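Local coordinates for alkaline phosphatase D (Bacillus subtilis, PDB 2YEQ), which hydrolyses phosphate mono- and diesters, using iron and calcium in its active site, at residues T411-T423 with G494-R506. Numbering follows the deposited sequence.
Sequences TSGGNGADKRADT and GGVKQSDEVEEDR. With EDO (1,2-ethanediol), chain M; EDO (1,2-ethanediol), chain N; PO4 (phosphate ion), chain B.
Arg420 is the side chain to start from: it carries the largest buried surface of this contact and reaches along 494-506 to two acids. Its side chain kinks midway, and CD packs on Glu501 CB at 3.6 Å. At the end, NH2 makes a salt bridge to OE1 of Glu503 at 2.9 Å, with the guanidinium and carboxylate planes 65° apart. Glu501 is a looser partner, its OE1 well out of the guanidinium plane and paired by charge alone. Arg506 holds the other oxygen of Glu503, its NE and NH2 both donating to OE2, which lies in the guanidinium plane, while Arg506 NH1 holds a phosphate ion, probably from the crystallisation liquor.

Close by, Asp422, with CG set between its own backbone N and carbonyl carbon (chi1 60°), brings OD2 against Val502 and Glu503, and OD2 takes the N-H of Glu503 from above the carboxylate plane at 2.9 Å. Backbone bonds tie the two segments together here: Ala421 N to Glu501 O, 3.0 Å, and Ser499 N to Lys419 O, 2.9 Å, the latter in a single beta bridge between Lys419 and Gln498. Ala417 CB tucks in beside Val496 CG1 at 3.9 Å.

The outer side is looser. Gln498 runs alongside Lys419, and its NE2 makes only a weak bond to Arg420 O; the Lys419 amine goes on to Asp424. Further along, a water bridges Gly416 O and Val496 N.

The contact lies at the surface, between the loop 411-423 and the run of chain 494-506 that ends in the first turn of the C-terminal helix 504-520. Residues 411-423 lead from strand 400-406 into helix 423-429, with Ser412 touching the iron ligands Cys124, Tyr154 and His382; strand 433-437 backs Arg420 through Phe436.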
loop_
_atom_site.group_PDB
_atom_site.type_symbol
_atom_site.label_atom_id
_atom_site.label_comp_id
_atom_site.label_asym_id
_atom_site.label_seq_id
_atom_site.Cartn_x
_atom_site.Cartn_y
_atom_site.Cartn_z
ATOM N N THR A 411 -7.859 -6.603 5.379
ATOM C CA THR A 411 -8.261 -7.775 6.160
ATOM C C THR A 411 -7.320 -8.230 7.285
ATOM O O THR A 411 -7.754 -8.910 8.194
ATOM C CB THR A 411 -8.370 -9.027 5.249
ATOM O OG1 THR A 411 -7.173 -9.119 4.461
ATOM C CG2 THR A 411 -9.634 -8.936 4.342
ATOM N N SER A 412 -6.028 -7.935 7.189
ATOM C CA SER A 412 -5.043 -8.557 8.104
ATOM C C SER A 412 -5.438 -8.296 9.536
ATOM O O SER A 412 -5.745 -7.154 9.909
ATOM C CB SER A 412 -3.632 -8.021 7.857
ATOM O OG SER A 412 -3.288 -8.156 6.504
ATOM N N GLY A 413 -5.509 -9.378 10.305
ATOM C CA GLY A 413 -5.842 -9.316 11.719
ATOM C C GLY A 413 -7.263 -9.710 12.046
ATOM O O GLY A 413 -7.579 -9.999 13.196
ATOM N N GLY A 414 -8.129 -9.772 11.039
ATOM C CA GLY A 414 -9.482 -10.275 11.274
ATOM C C GLY A 414 -10.455 -9.169 11.663
ATOM O O GLY A 414 -10.257 -8.001 11.317
ATOM N N ASN A 415 -11.504 -9.517 12.398
ATOM C CA ASN A 415 -12.626 -8.594 12.559
ATOM C C ASN A 415 -12.318 -7.377 13.416
ATOM O O ASN A 415 -12.841 -6.270 13.164
ATOM C CB ASN A 415 -13.844 -9.325 13.110
ATOM C CG ASN A 415 -14.366 -10.379 12.167
ATOM O OD1 ASN A 415 -14.220 -10.267 10.935
ATOM N ND2 ASN A 415 -14.972 -11.416 12.729
ATOM N N GLY A 416 -11.481 -7.572 14.430
ATOM C CA GLY A 416 -11.031 -6.450 15.241
ATOM C C GLY A 416 -12.155 -5.888 16.106
ATOM O O GLY A 416 -13.101 -6.603 16.482
ATOM N N ALA A 417 -12.041 -4.605 16.411
ATOM C CA ALA A 417 -12.906 -3.976 17.417
ATOM C C ALA A 417 -12.752 -2.467 17.347
ATOM O O ALA A 417 -11.918 -1.951 16.601
ATOM C CB ALA A 417 -12.562 -4.506 18.813
ATOM N N ASP A 418 -13.587 -1.730 18.080
ATOM C CA ASP A 418 -13.460 -0.279 18.070
ATOM C C ASP A 418 -12.202 0.176 18.822
ATOM O O ASP A 418 -11.562 1.156 18.454
ATOM C CB ASP A 418 -14.719 0.397 18.653
ATOM C CG ASP A 418 -14.862 1.819 18.197
ATOM O OD1 ASP A 418 -15.283 2.051 17.027
ATOM O OD2 ASP A 418 -14.502 2.714 18.986
ATOM N N LYS A 419 -11.853 -0.570 19.854
ATOM C CA LYS A 419 -10.808 -0.201 20.798
ATOM C C LYS A 419 -10.128 -1.476 21.290
ATOM O O LYS A 419 -10.768 -2.523 21.328
ATOM C CB LYS A 419 -11.487 0.499 21.990
ATOM C CG LYS A 419 -10.592 1.216 22.975
ATOM C CD LYS A 419 -11.466 2.077 23.930
ATOM C CE LYS A 419 -10.738 2.448 25.212
ATOM N NZ LYS A 419 -11.203 3.770 25.718
ATOM N N ARG A 420 -8.870 -1.358 21.716
ATOM C CA ARG A 420 -8.058 -2.475 22.243
ATOM C C ARG A 420 -7.709 -2.245 23.724
ATOM O O ARG A 420 -7.979 -1.191 24.271
ATOM C CB ARG A 420 -6.724 -2.527 21.494
ATOM C CG ARG A 420 -6.797 -2.939 20.090
ATOM C CD ARG A 420 -5.547 -3.673 19.695
ATOM N NE ARG A 420 -4.508 -2.840 19.089
ATOM C CZ ARG A 420 -4.110 -2.950 17.807
ATOM N NH1 ARG A 420 -4.685 -3.819 16.951
ATOM N NH2 ARG A 420 -3.132 -2.176 17.369
ATOM N N ALA A 421 -7.062 -3.228 24.340
ATOM C CA ALA A 421 -6.641 -3.149 25.741
ATOM C C ALA A 421 -5.601 -2.053 26.015
ATOM O O ALA A 421 -5.565 -1.515 27.102
ATOM C CB ALA A 421 -6.118 -4.500 26.190
ATOM N N ASP A 422 -4.779 -1.695 25.034
ATOM C CA ASP A 422 -3.693 -0.744 25.260
ATOM C C ASP A 422 -3.987 0.633 24.672
ATOM O O ASP A 422 -3.171 1.545 24.759
ATOM C CB ASP A 422 -2.363 -1.295 24.698
ATOM C CG ASP A 422 -2.411 -1.567 23.198
ATOM O OD1 ASP A 422 -3.498 -1.469 22.587
ATOM O OD2 ASP A 422 -1.350 -1.877 22.621
ATOM N N THR A 423 -5.166 0.806 24.085
ATOM C CA THR A 423 -5.495 2.074 23.438
ATOM C C THR A 423 -5.394 3.297 24.347
ATOM O O THR A 423 -4.757 4.296 23.984
ATOM C CB THR A 423 -6.905 2.032 22.815
ATOM O OG1 THR A 423 -6.981 0.942 21.897
ATOM C CG2 THR A 423 -7.211 3.342 22.084
ATOM N N GLY A 494 -22.776 -3.563 14.880
ATOM C CA GLY A 494 -22.429 -4.966 14.735
ATOM C C GLY A 494 -20.965 -5.267 15.022
ATOM O O GLY A 494 -20.557 -6.420 14.926
ATOM N N GLY A 495 -20.176 -4.243 15.357
ATOM C CA GLY A 495 -18.756 -4.431 15.640
ATOM C C GLY A 495 -18.483 -4.678 17.117
ATOM O O GLY A 495 -19.139 -4.084 17.976
ATOM N N VAL A 496 -17.506 -5.532 17.418
ATOM C CA VAL A 496 -17.025 -5.679 18.791
ATOM C C VAL A 496 -16.556 -4.316 19.292
ATOM O O VAL A 496 -15.952 -3.553 18.558
ATOM C CB VAL A 496 -15.879 -6.716 18.893
ATOM C CG1 VAL A 496 -15.303 -6.756 20.315
ATOM C CG2 VAL A 496 -16.376 -8.097 18.465
ATOM N N LYS A 497 -16.873 -3.987 20.539
ATOM C CA LYS A 497 -16.612 -2.642 21.050
ATOM C C LYS A 497 -15.181 -2.511 21.559
ATOM O O LYS A 497 -14.480 -1.568 21.226
ATOM C CB LYS A 497 -17.587 -2.299 22.185
ATOM C CG LYS A 497 -19.054 -2.523 21.849
ATOM C CD LYS A 497 -19.590 -1.462 20.925
ATOM C CE LYS A 497 -20.078 -0.229 21.696
ATOM N NZ LYS A 497 -21.453 -0.395 22.266
ATOM N N GLN A 498 -14.760 -3.459 22.380
ATOM C CA GLN A 498 -13.417 -3.439 22.918
ATOM C C GLN A 498 -12.878 -4.850 23.010
ATOM O O GLN A 498 -13.542 -5.708 23.562
ATOM C CB GLN A 498 -13.382 -2.787 24.300
ATOM C CG GLN A 498 -11.955 -2.739 24.880
ATOM C CD GLN A 498 -11.739 -1.599 25.836
ATOM O OE1 GLN A 498 -12.677 -0.918 26.235
ATOM N NE2 GLN A 498 -10.492 -1.381 26.212
ATOM N N SER A 499 -11.677 -5.085 22.468
ATOM C CA SER A 499 -11.037 -6.399 22.568
ATOM C C SER A 499 -9.962 -6.382 23.643
ATOM O O SER A 499 -9.631 -5.313 24.178
ATOM C CB SER A 499 -10.392 -6.762 21.248
ATOM O OG SER A 499 -9.306 -5.905 21.027
ATOM N N ASP A 500 -9.385 -7.551 23.936
ATOM C CA ASP A 500 -8.199 -7.589 24.800
ATOM C C ASP A 500 -6.881 -7.669 24.027
ATOM O O ASP A 500 -5.847 -7.967 24.610
ATOM C CB ASP A 500 -8.278 -8.676 25.878
ATOM C CG ASP A 500 -9.098 -9.850 25.467
ATOM O OD1 ASP A 500 -8.804 -10.434 24.400
ATOM O OD2 ASP A 500 -10.035 -10.190 26.221
ATOM N N GLU A 501 -6.914 -7.355 22.735
ATOM C CA GLU A 501 -5.704 -7.308 21.919
ATOM C C GLU A 501 -4.789 -6.150 22.371
ATOM O O GLU A 501 -5.267 -5.151 22.928
ATOM C CB GLU A 501 -6.048 -7.180 20.412
ATOM C CG GLU A 501 -5.924 -8.501 19.573
ATOM C CD GLU A 501 -5.460 -8.293 18.091
ATOM O OE1 GLU A 501 -4.709 -7.331 17.778
ATOM O OE2 GLU A 501 -5.842 -9.114 17.226
ATOM N N VAL A 502 -3.477 -6.306 22.150
ATOM C CA VAL A 502 -2.500 -5.237 22.362
ATOM C C VAL A 502 -1.590 -5.228 21.150
ATOM O O VAL A 502 -1.578 -6.186 20.395
ATOM C CB VAL A 502 -1.672 -5.444 23.643
ATOM C CG1 VAL A 502 -2.569 -5.366 24.872
ATOM C CG2 VAL A 502 -0.920 -6.797 23.601
ATOM N N GLU A 503 -0.843 -4.153 20.942
ATOM C CA GLU A 503 0.010 -4.067 19.760
ATOM C C GLU A 503 0.963 -5.280 19.612
ATOM O O GLU A 503 1.157 -5.772 18.496
ATOM C CB GLU A 503 0.808 -2.770 19.764
ATOM C CG GLU A 503 1.663 -2.548 18.524
ATOM C CD GLU A 503 0.856 -2.427 17.237
ATOM O OE1 GLU A 503 -0.291 -1.943 17.312
ATOM O OE2 GLU A 503 1.385 -2.808 16.154
ATOM N N GLU A 504 1.531 -5.752 20.735
ATOM C CA GLU A 504 2.481 -6.884 20.732
ATOM C C GLU A 504 1.887 -8.147 20.050
ATOM O O GLU A 504 2.630 -9.003 19.563
ATOM C CB GLU A 504 2.961 -7.203 22.165
ATOM C CG GLU A 504 4.199 -8.153 22.272
ATOM C CD GLU A 504 5.547 -7.506 21.855
ATOM O OE1 GLU A 504 5.707 -6.272 21.951
ATOM O OE2 GLU A 504 6.462 -8.249 21.439
ATOM N N ASP A 505 0.564 -8.261 19.992
ATOM C CA ASP A 505 -0.057 -9.432 19.340
ATOM C C ASP A 505 0.309 -9.598 17.868
ATOM O O ASP A 505 0.480 -10.722 17.399
ATOM C CB ASP A 505 -1.562 -9.426 19.515
ATOM C CG ASP A 505 -1.972 -9.632 20.962
ATOM O OD1 ASP A 505 -1.277 -10.351 21.709
ATOM O OD2 ASP A 505 -2.991 -9.064 21.377
ATOM N N ARG A 506 0.477 -8.494 17.156
ATOM C CA ARG A 506 0.886 -8.556 15.764
ATOM C C ARG A 506 2.303 -9.197 15.626
ATOM O O ARG A 506 2.484 -10.103 14.819
ATOM C CB ARG A 506 0.806 -7.167 15.123
ATOM C CG ARG A 506 1.081 -7.133 13.622
ATOM C CD ARG A 506 0.706 -5.806 13.008
ATOM N NE ARG A 506 1.394 -4.685 13.655
ATOM C CZ ARG A 506 2.474 -4.060 13.202
ATOM N NH1 ARG A 506 3.054 -4.393 12.041
ATOM N NH2 ARG A 506 2.981 -3.058 13.914
HETATM C C1 EDO M . 3.451 -3.521 22.350
HETATM O O1 EDO M . 2.205 -3.972 22.898
HETATM C C2 EDO M . 4.456 -3.215 23.464
HETATM O O2 EDO M . 5.039 -4.433 23.936
HETATM C C1 EDO N . -18.785 -0.555 17.691
HETATM O O1 EDO N . -20.097 -1.062 18.006
HETATM C C2 EDO N . -18.535 0.881 18.145
HETATM O O2 EDO N . -17.975 1.649 17.076
HETATM P P PO4 B . 2.542 -6.650 8.794
HETATM O O1 PO4 B . 2.589 -6.569 10.275
HETATM O O2 PO4 B . 3.858 -6.558 8.082
HETATM O O3 PO4 B . 1.599 -7.735 8.315
HETATM O O4 PO4 B . 1.944 -5.323 8.241
HETATM O O HOH W 1 -5.680 -11.389 14.723
HETATM O O HOH W 2 -15.747 -6.530 15.174
#